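Local coordinates for carboxylesterase (Uncultured bacterium, PDB 5GMX), which hydrolyses carboxylic esters as a family VIII carboxylesterase of beta-lactamase-like fold, and also acts on oxyimino cephalosporins, at residues H341-G349 with G360-F371; L66-M76 with A197-L205. All coordinates share one frame; numbering follows the deposited sequence.

In the fold
From the N terminus, the short strand 67-68 runs through a tight turn carrying Ser71 into helix 72-86, whose first turn holds Lys74. Contact 2 closes a long excursion of helices and loops by bringing 197-205, with the edge strand 201-202, back against this turn and helix start. Only after it has closed does contact 1 begin, so the two lie in series, neither nested nor crossed. Contact 1 closes a short loop, the beta hairpin 348-352 and 357-363 of the seven-stranded antiparallel sheet, together with the chain on both sides of it. The two meet where Ser347 OG probably hydrogen-bonds Thr72 OG1, and both touch the phenylmethanesulfonyl group.

Contact 1: residues H341-G349 with G360-F371; sequences HSGWGGSFG and GYAMNQMDTNIF. With PMS (phenylmethanesulfonic acid), chain C.
Trp344 and Met366, a selenomethionine, meet beside the open end of an antiparallel beta hairpin, part of the large sheet of the beta-lactamase fold. In the hairpin Phe348 and Tyr361 form a hydrogen-bonded pair, and CE1 of Phe348 touches CD2 of Tyr361 at 3.4 Å, their rings inclined at 62°. Next to it a type II turn, Gly343 to Gly346, brings Trp344 against the loop 364-371. Gly345 suits its place because its positive phi would press a CB against the preceding carbonyl, and Met366 CG already occupies that side.

Followed outward, Met366 CB lies 3.8 Å from Gly345 CA, and CG stays over the same glycine. SE stands above the six-membered ring of Trp344 at a distance, a Met-aromatic contact. A bend at the last torsion (chi3 68°) turns CE back over the indole, 3.4 Å from the centroid of its five-membered ring, a CH-pi contact suited to a flexible, polarisable side chain. On the other side of the indole the ligand's phenyl carbon C3 lies 3.4 Å from Trp344 CE3, displaced toward the rim; the indole thus forms a wall of the ligand pocket.

Backbone bonds fix the turn: Gly345 N donates to Asn369 O, and Asp367 N to Gly345 O. Beside them Trp344 N donates to sulfonyl O1S at 2.7 Å, consistent with an oxyanion-hole role.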
loop_
_atom_site.group_PDB
_atom_site.type_symbol
_atom_site.label_atom_id
_atom_site.label_comp_id
_atom_site.label_asym_id
_atom_site.label_seq_id
_atom_site.Cartn_x
_atom_site.Cartn_y
_atom_site.Cartn_z
ATOM N N HIS A 341 -3.628 -2.644 3.798
ATOM C CA HIS A 341 -3.411 -3.165 2.464
ATOM C C HIS A 341 -2.233 -4.120 2.460
ATOM O O HIS A 341 -1.271 -3.950 3.207
ATOM C CB HIS A 341 -3.176 -2.041 1.450
ATOM C CG HIS A 341 -3.879 -2.266 0.148
ATOM N ND1 HIS A 341 -3.482 -3.229 -0.752
ATOM C CD2 HIS A 341 -4.965 -1.667 -0.393
ATOM C CE1 HIS A 341 -4.291 -3.211 -1.798
ATOM N NE2 HIS A 341 -5.198 -2.269 -1.606
ATOM N N SER A 342 -2.339 -5.140 1.621
ATOM C CA SER A 342 -1.303 -6.145 1.506
ATOM C C SER A 342 -0.670 -6.087 0.129
ATOM O O SER A 342 -1.225 -5.497 -0.797
ATOM C CB SER A 342 -1.883 -7.531 1.768
ATOM O OG SER A 342 -2.572 -7.550 3.001
ATOM N N GLY A 343 0.480 -6.729 -0.009
ATOM C CA GLY A 343 1.179 -6.724 -1.272
ATOM C C GLY A 343 1.521 -8.114 -1.752
ATOM O O GLY A 343 1.678 -9.050 -0.966
ATOM N N TRP A 344 1.631 -8.240 -3.064
ATOM C CA TRP A 344 2.043 -9.480 -3.697
ATOM C C TRP A 344 3.332 -10.011 -3.081
ATOM O O TRP A 344 4.333 -9.298 -3.025
ATOM C CB TRP A 344 2.220 -9.241 -5.194
ATOM C CG TRP A 344 2.477 -10.447 -6.006
ATOM C CD1 TRP A 344 2.044 -11.717 -5.763
ATOM C CD2 TRP A 344 3.229 -10.497 -7.220
ATOM N NE1 TRP A 344 2.498 -12.563 -6.748
ATOM C CE2 TRP A 344 3.226 -11.837 -7.656
ATOM C CE3 TRP A 344 3.917 -9.540 -7.975
ATOM C CZ2 TRP A 344 3.876 -12.242 -8.820
ATOM C CZ3 TRP A 344 4.565 -9.943 -9.128
ATOM C CH2 TRP A 344 4.539 -11.283 -9.541
ATOM N N GLY A 345 3.297 -11.248 -2.585
ATOM C CA GLY A 345 4.493 -11.867 -2.042
ATOM C C GLY A 345 4.490 -12.011 -0.532
ATOM O O GLY A 345 5.109 -12.922 -0.001
ATOM N N GLY A 346 3.791 -11.113 0.157
ATOM C CA GLY A 346 3.608 -11.232 1.594
ATOM C C GLY A 346 3.677 -9.960 2.430
ATOM O O GLY A 346 3.268 -9.979 3.595
ATOM N N SER A 347 4.170 -8.853 1.875
ATOM C CA SER A 347 4.228 -7.628 2.677
ATOM C C SER A 347 2.827 -7.140 3.004
ATOM O O SER A 347 1.877 -7.459 2.293
ATOM C CB SER A 347 5.026 -6.524 1.971
ATOM O OG SER A 347 4.325 -6.018 0.850
ATOM N N PHE A 348 2.690 -6.386 4.092
ATOM C CA PHE A 348 1.392 -5.795 4.407
ATOM C C PHE A 348 1.529 -4.730 5.469
ATOM O O PHE A 348 2.554 -4.625 6.144
ATOM C CB PHE A 348 0.386 -6.855 4.883
ATOM C CG PHE A 348 0.732 -7.450 6.209
ATOM C CD1 PHE A 348 1.600 -8.520 6.294
ATOM C CD2 PHE A 348 0.210 -6.919 7.384
ATOM C CE1 PHE A 348 1.930 -9.059 7.521
ATOM C CE2 PHE A 348 0.544 -7.457 8.615
ATOM C CZ PHE A 348 1.400 -8.530 8.681
ATOM N N GLY A 349 0.471 -3.948 5.620
ATOM C CA GLY A 349 0.378 -3.039 6.739
ATOM C C GLY A 349 -1.075 -2.891 7.114
ATOM O O GLY A 349 -1.945 -2.983 6.231
ATOM N N GLY A 360 3.405 -3.222 10.499
ATOM C CA GLY A 360 4.024 -3.243 9.185
ATOM C C GLY A 360 4.977 -4.408 8.983
ATOM O O GLY A 360 5.710 -4.783 9.894
ATOM N N TYR A 361 4.980 -4.980 7.781
ATOM C CA TYR A 361 5.847 -6.121 7.512
ATOM C C TYR A 361 6.285 -6.152 6.047
ATOM O O TYR A 361 5.451 -6.057 5.125
ATOM C CB TYR A 361 5.136 -7.414 7.928
ATOM C CG TYR A 361 5.840 -8.694 7.539
ATOM C CD1 TYR A 361 7.142 -8.962 7.958
ATOM C CD2 TYR A 361 5.177 -9.661 6.802
ATOM C CE1 TYR A 361 7.783 -10.145 7.595
ATOM C CE2 TYR A 361 5.789 -10.851 6.461
ATOM C CZ TYR A 361 7.094 -11.079 6.838
ATOM O OH TYR A 361 7.675 -12.261 6.463
ATOM N N ALA A 362 7.600 -6.230 5.835
ATOM C CA ALA A 362 8.142 -6.216 4.471
ATOM C C ALA A 362 9.347 -7.145 4.354
ATOM O O ALA A 362 10.237 -7.118 5.200
ATOM C CB ALA A 362 8.523 -4.798 4.055
HETATM N N MSE A 363 9.389 -7.941 3.291
HETATM C CA MSE A 363 10.407 -8.976 3.154
HETATM C C MSE A 363 10.765 -9.195 1.689
HETATM O O MSE A 363 10.040 -8.753 0.804
HETATM C CB MSE A 363 9.915 -10.278 3.787
HETATM C CG MSE A 363 8.989 -11.100 2.901
HETATM SE SE MSE A 363 7.320 -10.233 2.288
HETATM C CE MSE A 363 6.779 -9.442 3.926
ATOM N N ASN A 364 11.883 -9.872 1.426
ATOM C CA ASN A 364 12.322 -10.039 0.047
ATOM C C ASN A 364 12.064 -11.430 -0.551
ATOM O O ASN A 364 12.240 -11.622 -1.756
ATOM C CB ASN A 364 13.809 -9.677 -0.078
ATOM C CG ASN A 364 14.721 -10.604 0.710
ATOM O OD1 ASN A 364 14.279 -11.351 1.581
ATOM N ND2 ASN A 364 16.013 -10.530 0.421
ATOM N N GLN A 365 11.656 -12.393 0.272
ATOM C CA GLN A 365 11.268 -13.709 -0.246
ATOM C C GLN A 365 9.756 -13.812 -0.434
ATOM O O GLN A 365 8.998 -13.893 0.532
ATOM C CB GLN A 365 11.737 -14.834 0.674
ATOM C CG GLN A 365 11.272 -16.218 0.212
ATOM C CD GLN A 365 11.770 -16.567 -1.185
ATOM O OE1 GLN A 365 12.968 -16.738 -1.396
ATOM N NE2 GLN A 365 10.851 -16.660 -2.149
HETATM N N MSE A 366 9.322 -13.818 -1.684
HETATM C CA MSE A 366 7.903 -13.843 -1.989
HETATM C C MSE A 366 7.301 -15.227 -1.806
HETATM O O MSE A 366 7.980 -16.234 -1.970
HETATM C CB MSE A 366 7.666 -13.369 -3.419
HETATM C CG MSE A 366 8.113 -11.948 -3.684
HETATM SE SE MSE A 366 7.797 -11.505 -5.553
HETATM C CE MSE A 366 5.856 -11.489 -5.558
ATOM N N ASP A 367 6.022 -15.257 -1.455
ATOM C CA ASP A 367 5.249 -16.489 -1.398
ATOM C C ASP A 367 4.011 -16.291 -2.265
ATOM O O ASP A 367 3.674 -15.160 -2.604
ATOM C CB ASP A 367 4.869 -16.841 0.044
ATOM C CG ASP A 367 4.454 -18.298 0.201
ATOM O OD1 ASP A 367 4.010 -18.910 -0.797
ATOM O OD2 ASP A 367 4.584 -18.836 1.323
ATOM N N THR A 368 3.330 -17.379 -2.617
ATOM C CA THR A 368 2.201 -17.303 -3.549
ATOM C C THR A 368 0.904 -16.833 -2.889
ATOM O O THR A 368 0.088 -17.648 -2.451
ATOM C CB THR A 368 1.946 -18.661 -4.217
ATOM O OG1 THR A 368 1.805 -19.670 -3.208
ATOM C CG2 THR A 368 3.101 -19.017 -5.132
ATOM N N ASN A 369 0.730 -15.512 -2.841
ATOM C CA ASN A 369 -0.437 -14.861 -2.241
ATOM C C ASN A 369 -0.362 -13.342 -2.445
ATOM O O ASN A 369 0.723 -12.783 -2.626
ATOM C CB ASN A 369 -0.558 -15.189 -0.745
ATOM C CG ASN A 369 0.636 -14.696 0.069
ATOM O OD1 ASN A 369 0.687 -13.533 0.473
ATOM N ND2 ASN A 369 1.594 -15.584 0.319
ATOM N N ILE A 370 -1.515 -12.681 -2.426
ATOM C CA ILE A 370 -1.551 -11.221 -2.492
ATOM C C ILE A 370 -2.121 -10.633 -1.196
ATOM O O ILE A 370 -2.153 -9.409 -1.017
ATOM C CB ILE A 370 -2.358 -10.725 -3.713
ATOM C CG1 ILE A 370 -3.804 -11.223 -3.659
ATOM C CG2 ILE A 370 -1.689 -11.175 -5.002
ATOM C CD1 ILE A 370 -4.762 -10.385 -4.488
ATOM N N PHE A 371 -2.571 -11.523 -0.310
ATOM C CA PHE A 371 -2.871 -11.185 1.081
ATOM C C PHE A 371 -2.990 -12.461 1.929
ATOM O O PHE A 371 -3.296 -13.537 1.406
ATOM C CB PHE A 371 -4.152 -10.333 1.188
ATOM C CG PHE A 371 -5.353 -10.926 0.493
ATOM C CD1 PHE A 371 -6.098 -11.931 1.092
ATOM C CD2 PHE A 371 -5.757 -10.447 -0.746
ATOM C CE1 PHE A 371 -7.208 -12.471 0.456
ATOM C CE2 PHE A 371 -6.864 -10.981 -1.387
ATOM C CZ PHE A 371 -7.591 -11.994 -0.786
HETATM C C PMS C . 0.239 -5.336 -7.301
HETATM S S PMS C . -0.297 -5.840 -5.680
HETATM C C1 PMS C . 0.139 -6.458 -8.319
HETATM C C2 PMS C . 1.228 -7.286 -8.556
HETATM C C3 PMS C . 1.138 -8.309 -9.491
HETATM C C4 PMS C . -0.040 -8.506 -10.195
HETATM C C5 PMS C . -1.129 -7.679 -9.963
HETATM C C6 PMS C . -1.037 -6.657 -9.030
HETATM O O2S PMS C . -1.373 -6.904 -5.681
HETATM O O1S PMS C . 0.808 -6.552 -4.937
HETATM O O HOH W 1 0.294 -10.467 1.015
#

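Contact 2: residues L66-M76 with A197-L205; sequences LINTYSTTKGM and AGNDYYIGL. With PMS (phenylmethanesulfonic acid), chain C.
Tyr201 reaches from its short strand to the turn that carries Ser71, and its hydroxyl supplies the polar part of this contact. Tyr201 OH and Thr69 OG1 approach from opposite directions and share a hydrogen bond of 2.7 Å. Thr73 OG1 lies near the edge of the phenol, 3.0 Å from Tyr201 OH, and itself donates to Tyr70 O at 2.6 Å. That carbonyl also accepts from Thr73 N, so two donors grip it at the start of the helix. A threonine suits the place: its hydroxyl donates to Tyr70 O and accepts from Gly268 N while its methyl turns to Ile203.

The aromatic contacts lie over the ring of Tyr201. Selenomethionine Met76 brings CG within 3.6 Å of Tyr201 CE1, with SE above the ring centre, a Met-aromatic contact; a bend at chi2 (-58°) lets its long, pliable chain follow the face.

Purely apolar packing completes the interface. Leu66 CD1 meets Leu205 CD1 at 3.8 Å and Tyr202 CE1, while Thr73 CG2 rests 4.0 Å from Ile203 CG1.

Covalent chemistry belongs to the other side of the turn: Ser71 OG is bonded to the ligand sulfur at 1.5 Å, consistent with its being the nucleophile of an SxxK motif completed by Lys74. Strand 269-270 lies between strands 67-68 and 201-202 in a small sheet, while helices 183-192 and 272-283 also pack on Met76.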
loop_
_atom_site.group_PDB
_atom_site.type_symbol
_atom_site.label_atom_id
_atom_site.label_comp_id
_atom_site.label_asym_id
_atom_site.label_seq_id
_atom_site.Cartn_x
_atom_site.Cartn_y
_atom_site.Cartn_z
ATOM N N LEU A 66 15.760 -1.363 2.400
ATOM C CA LEU A 66 14.468 -1.176 1.737
ATOM C C LEU A 66 14.130 -2.325 0.781
ATOM O O LEU A 66 15.018 -2.990 0.258
ATOM C CB LEU A 66 14.462 0.136 0.948
ATOM C CG LEU A 66 14.756 1.411 1.742
ATOM C CD1 LEU A 66 15.105 2.513 0.777
ATOM C CD2 LEU A 66 13.555 1.800 2.598
ATOM N N ILE A 67 12.841 -2.526 0.531
ATOM C CA ILE A 67 12.386 -3.528 -0.430
ATOM C C ILE A 67 11.101 -3.043 -1.108
ATOM O O ILE A 67 10.334 -2.268 -0.526
ATOM C CB ILE A 67 12.145 -4.911 0.252
ATOM C CG1 ILE A 67 12.047 -6.046 -0.776
ATOM C CG2 ILE A 67 10.918 -4.878 1.155
ATOM C CD1 ILE A 67 13.300 -6.234 -1.635
ATOM N N ASN A 68 10.883 -3.473 -2.344
ATOM C CA ASN A 68 9.621 -3.214 -3.023
ATOM C C ASN A 68 8.469 -3.835 -2.235
ATOM O O ASN A 68 8.542 -4.991 -1.820
ATOM C CB ASN A 68 9.661 -3.761 -4.446
ATOM C CG ASN A 68 8.553 -3.208 -5.315
ATOM O OD1 ASN A 68 8.728 -2.189 -5.973
ATOM N ND2 ASN A 68 7.403 -3.874 -5.315
ATOM N N THR A 69 7.407 -3.071 -2.015
ATOM C CA THR A 69 6.292 -3.560 -1.202
ATOM C C THR A 69 5.035 -3.848 -2.019
ATOM O O THR A 69 4.009 -4.225 -1.458
ATOM C CB THR A 69 5.923 -2.555 -0.102
ATOM O OG1 THR A 69 5.535 -1.313 -0.702
ATOM C CG2 THR A 69 7.114 -2.320 0.838
ATOM N N TYR A 70 5.121 -3.674 -3.335
ATOM C CA TYR A 70 3.989 -3.898 -4.234
ATOM C C TYR A 70 2.717 -3.212 -3.740
ATOM O O TYR A 70 2.766 -2.045 -3.376
ATOM C CB TYR A 70 3.778 -5.395 -4.444
ATOM C CG TYR A 70 4.917 -5.985 -5.238
ATOM C CD1 TYR A 70 4.980 -5.814 -6.615
ATOM C CD2 TYR A 70 5.954 -6.666 -4.611
ATOM C CE1 TYR A 70 6.029 -6.325 -7.354
ATOM C CE2 TYR A 70 7.010 -7.185 -5.341
ATOM C CZ TYR A 70 7.037 -7.013 -6.712
ATOM O OH TYR A 70 8.081 -7.526 -7.446
ATOM N N SER A 71 1.594 -3.922 -3.696
ATOM C CA SER A 71 0.312 -3.255 -3.441
ATOM C C SER A 71 0.150 -2.722 -2.020
ATOM O O SER A 71 -0.831 -2.045 -1.718
ATOM C CB SER A 71 -0.844 -4.191 -3.767
ATOM O OG SER A 71 -0.801 -4.558 -5.139
ATOM N N THR A 72 1.098 -3.023 -1.139
ATOM C CA THR A 72 1.129 -2.365 0.164
ATOM C C THR A 72 1.139 -0.840 -0.067
ATOM O O THR A 72 0.508 -0.066 0.676
ATOM C CB THR A 72 2.353 -2.828 0.996
ATOM O OG1 THR A 72 2.279 -4.250 1.209
ATOM C CG2 THR A 72 2.409 -2.111 2.341
ATOM N N THR A 73 1.809 -0.434 -1.144
ATOM C CA THR A 73 1.858 0.965 -1.576
ATOM C C THR A 73 0.475 1.607 -1.764
ATOM O O THR A 73 0.320 2.810 -1.553
ATOM C CB THR A 73 2.650 1.109 -2.905
ATOM O OG1 THR A 73 3.827 0.294 -2.852
ATOM C CG2 THR A 73 3.056 2.553 -3.149
ATOM N N LYS A 74 -0.522 0.819 -2.167
ATOM C CA LYS A 74 -1.848 1.377 -2.414
ATOM C C LYS A 74 -2.385 2.023 -1.142
ATOM O O LYS A 74 -2.993 3.096 -1.204
ATOM C CB LYS A 74 -2.819 0.308 -2.942
ATOM C CG LYS A 74 -2.508 -0.144 -4.371
ATOM C CD LYS A 74 -3.674 -0.921 -4.975
ATOM C CE LYS A 74 -3.338 -1.381 -6.378
ATOM N NZ LYS A 74 -2.262 -2.395 -6.339
ATOM N N GLY A 75 -2.118 1.404 0.011
ATOM C CA GLY A 75 -2.559 1.999 1.266
ATOM C C GLY A 75 -1.942 3.379 1.459
ATOM O O GLY A 75 -2.604 4.353 1.854
HETATM N N MSE A 76 -0.658 3.480 1.141
HETATM C CA MSE A 76 0.033 4.757 1.262
HETATM C C MSE A 76 -0.618 5.792 0.360
HETATM O O MSE A 76 -0.868 6.936 0.792
HETATM C CB MSE A 76 1.511 4.601 0.924
HETATM C CG MSE A 76 2.187 3.524 1.761
HETATM SE SE MSE A 76 2.046 3.853 3.699
HETATM C CE MSE A 76 3.011 2.281 4.305
ATOM N N ALA A 197 8.780 9.102 9.237
ATOM C CA ALA A 197 8.834 7.848 8.493
ATOM C C ALA A 197 9.414 8.081 7.102
ATOM O O ALA A 197 9.523 7.150 6.302
ATOM C CB ALA A 197 7.434 7.216 8.388
ATOM N N GLY A 198 9.811 9.326 6.837
ATOM C CA GLY A 198 10.253 9.746 5.518
ATOM C C GLY A 198 11.534 9.110 5.010
ATOM O O GLY A 198 11.862 9.224 3.826
ATOM N N ASN A 199 12.279 8.470 5.902
ATOM C CA ASN A 199 13.477 7.750 5.498
ATOM C C ASN A 199 13.239 6.249 5.341
ATOM O O ASN A 199 14.159 5.513 4.985
ATOM C CB ASN A 199 14.604 7.986 6.503
ATOM C CG ASN A 199 14.235 7.528 7.901
ATOM O OD1 ASN A 199 13.099 7.713 8.354
ATOM N ND2 ASN A 199 15.181 6.886 8.578
ATOM N N ASP A 200 12.019 5.788 5.608
ATOM C CA ASP A 200 11.752 4.354 5.598
ATOM C C ASP A 200 10.593 3.956 4.661
ATOM O O ASP A 200 10.171 2.799 4.655
ATOM C CB ASP A 200 11.465 3.849 7.016
ATOM C CG ASP A 200 12.743 3.631 7.840
ATOM O OD1 ASP A 200 13.791 3.230 7.269
ATOM O OD2 ASP A 200 12.692 3.836 9.073
ATOM N N TYR A 201 10.078 4.908 3.888
ATOM C CA TYR A 201 9.123 4.585 2.821
ATOM C C TYR A 201 9.129 5.646 1.724
ATOM O O TYR A 201 8.876 6.827 1.978
ATOM C CB TYR A 201 7.697 4.418 3.368
ATOM C CG TYR A 201 6.847 3.547 2.469
ATOM C CD1 TYR A 201 6.265 4.054 1.316
ATOM C CD2 TYR A 201 6.652 2.216 2.758
ATOM C CE1 TYR A 201 5.503 3.249 0.477
ATOM C CE2 TYR A 201 5.892 1.402 1.926
ATOM C CZ TYR A 201 5.317 1.920 0.794
ATOM O OH TYR A 201 4.560 1.087 -0.017
ATOM N N TYR A 202 9.385 5.204 0.498
ATOM C CA TYR A 202 9.489 6.091 -0.654
ATOM C C TYR A 202 8.566 5.658 -1.798
ATOM O O TYR A 202 8.421 4.473 -2.077
ATOM C CB TYR A 202 10.926 6.125 -1.192
ATOM C CG TYR A 202 11.991 6.559 -0.210
ATOM C CD1 TYR A 202 12.500 5.674 0.733
ATOM C CD2 TYR A 202 12.516 7.849 -0.250
ATOM C CE1 TYR A 202 13.484 6.075 1.632
ATOM C CE2 TYR A 202 13.505 8.248 0.635
ATOM C CZ TYR A 202 13.981 7.360 1.572
ATOM O OH TYR A 202 14.972 7.751 2.455
ATOM N N ILE A 203 7.962 6.633 -2.461
ATOM C CA ILE A 203 7.326 6.397 -3.747
ATOM C C ILE A 203 8.095 7.229 -4.752
ATOM O O ILE A 203 7.945 8.451 -4.800
ATOM C CB ILE A 203 5.835 6.761 -3.740
ATOM C CG1 ILE A 203 5.106 5.971 -2.645
ATOM C CG2 ILE A 203 5.214 6.474 -5.112
ATOM C CD1 ILE A 203 3.698 6.458 -2.371
ATOM N N GLY A 204 8.947 6.565 -5.527
ATOM C CA GLY A 204 9.959 7.258 -6.303
ATOM C C GLY A 204 11.199 7.348 -5.433
ATOM O O GLY A 204 11.304 8.230 -4.582
ATOM N N LEU A 205 12.120 6.406 -5.604
ATOM C CA LEU A 205 13.295 6.343 -4.740
ATOM C C LEU A 205 14.453 7.190 -5.285
ATOM O O LEU A 205 14.934 6.941 -6.393
ATOM C CB LEU A 205 13.743 4.890 -4.567
ATOM C CG LEU A 205 14.858 4.679 -3.544
ATOM C CD1 LEU A 205 14.324 4.900 -2.132
ATOM C CD2 LEU A 205 15.461 3.306 -3.697
HETATM C C PMS C . 0.239 -5.336 -7.301
HETATM S S PMS C . -0.297 -5.840 -5.680
HETATM C C1 PMS C . 0.139 -6.458 -8.319
HETATM C C2 PMS C . 1.228 -7.286 -8.556
HETATM C C3 PMS C . 1.138 -8.309 -9.491
HETATM C C4 PMS C . -0.040 -8.506 -10.195
HETATM C C5 PMS C . -1.129 -7.679 -9.963
HETATM C C6 PMS C . -1.037 -6.657 -9.030
HETATM O O2S PMS C . -1.373 -6.904 -5.681
HETATM O O1S PMS C . 0.808 -6.552 -4.937
#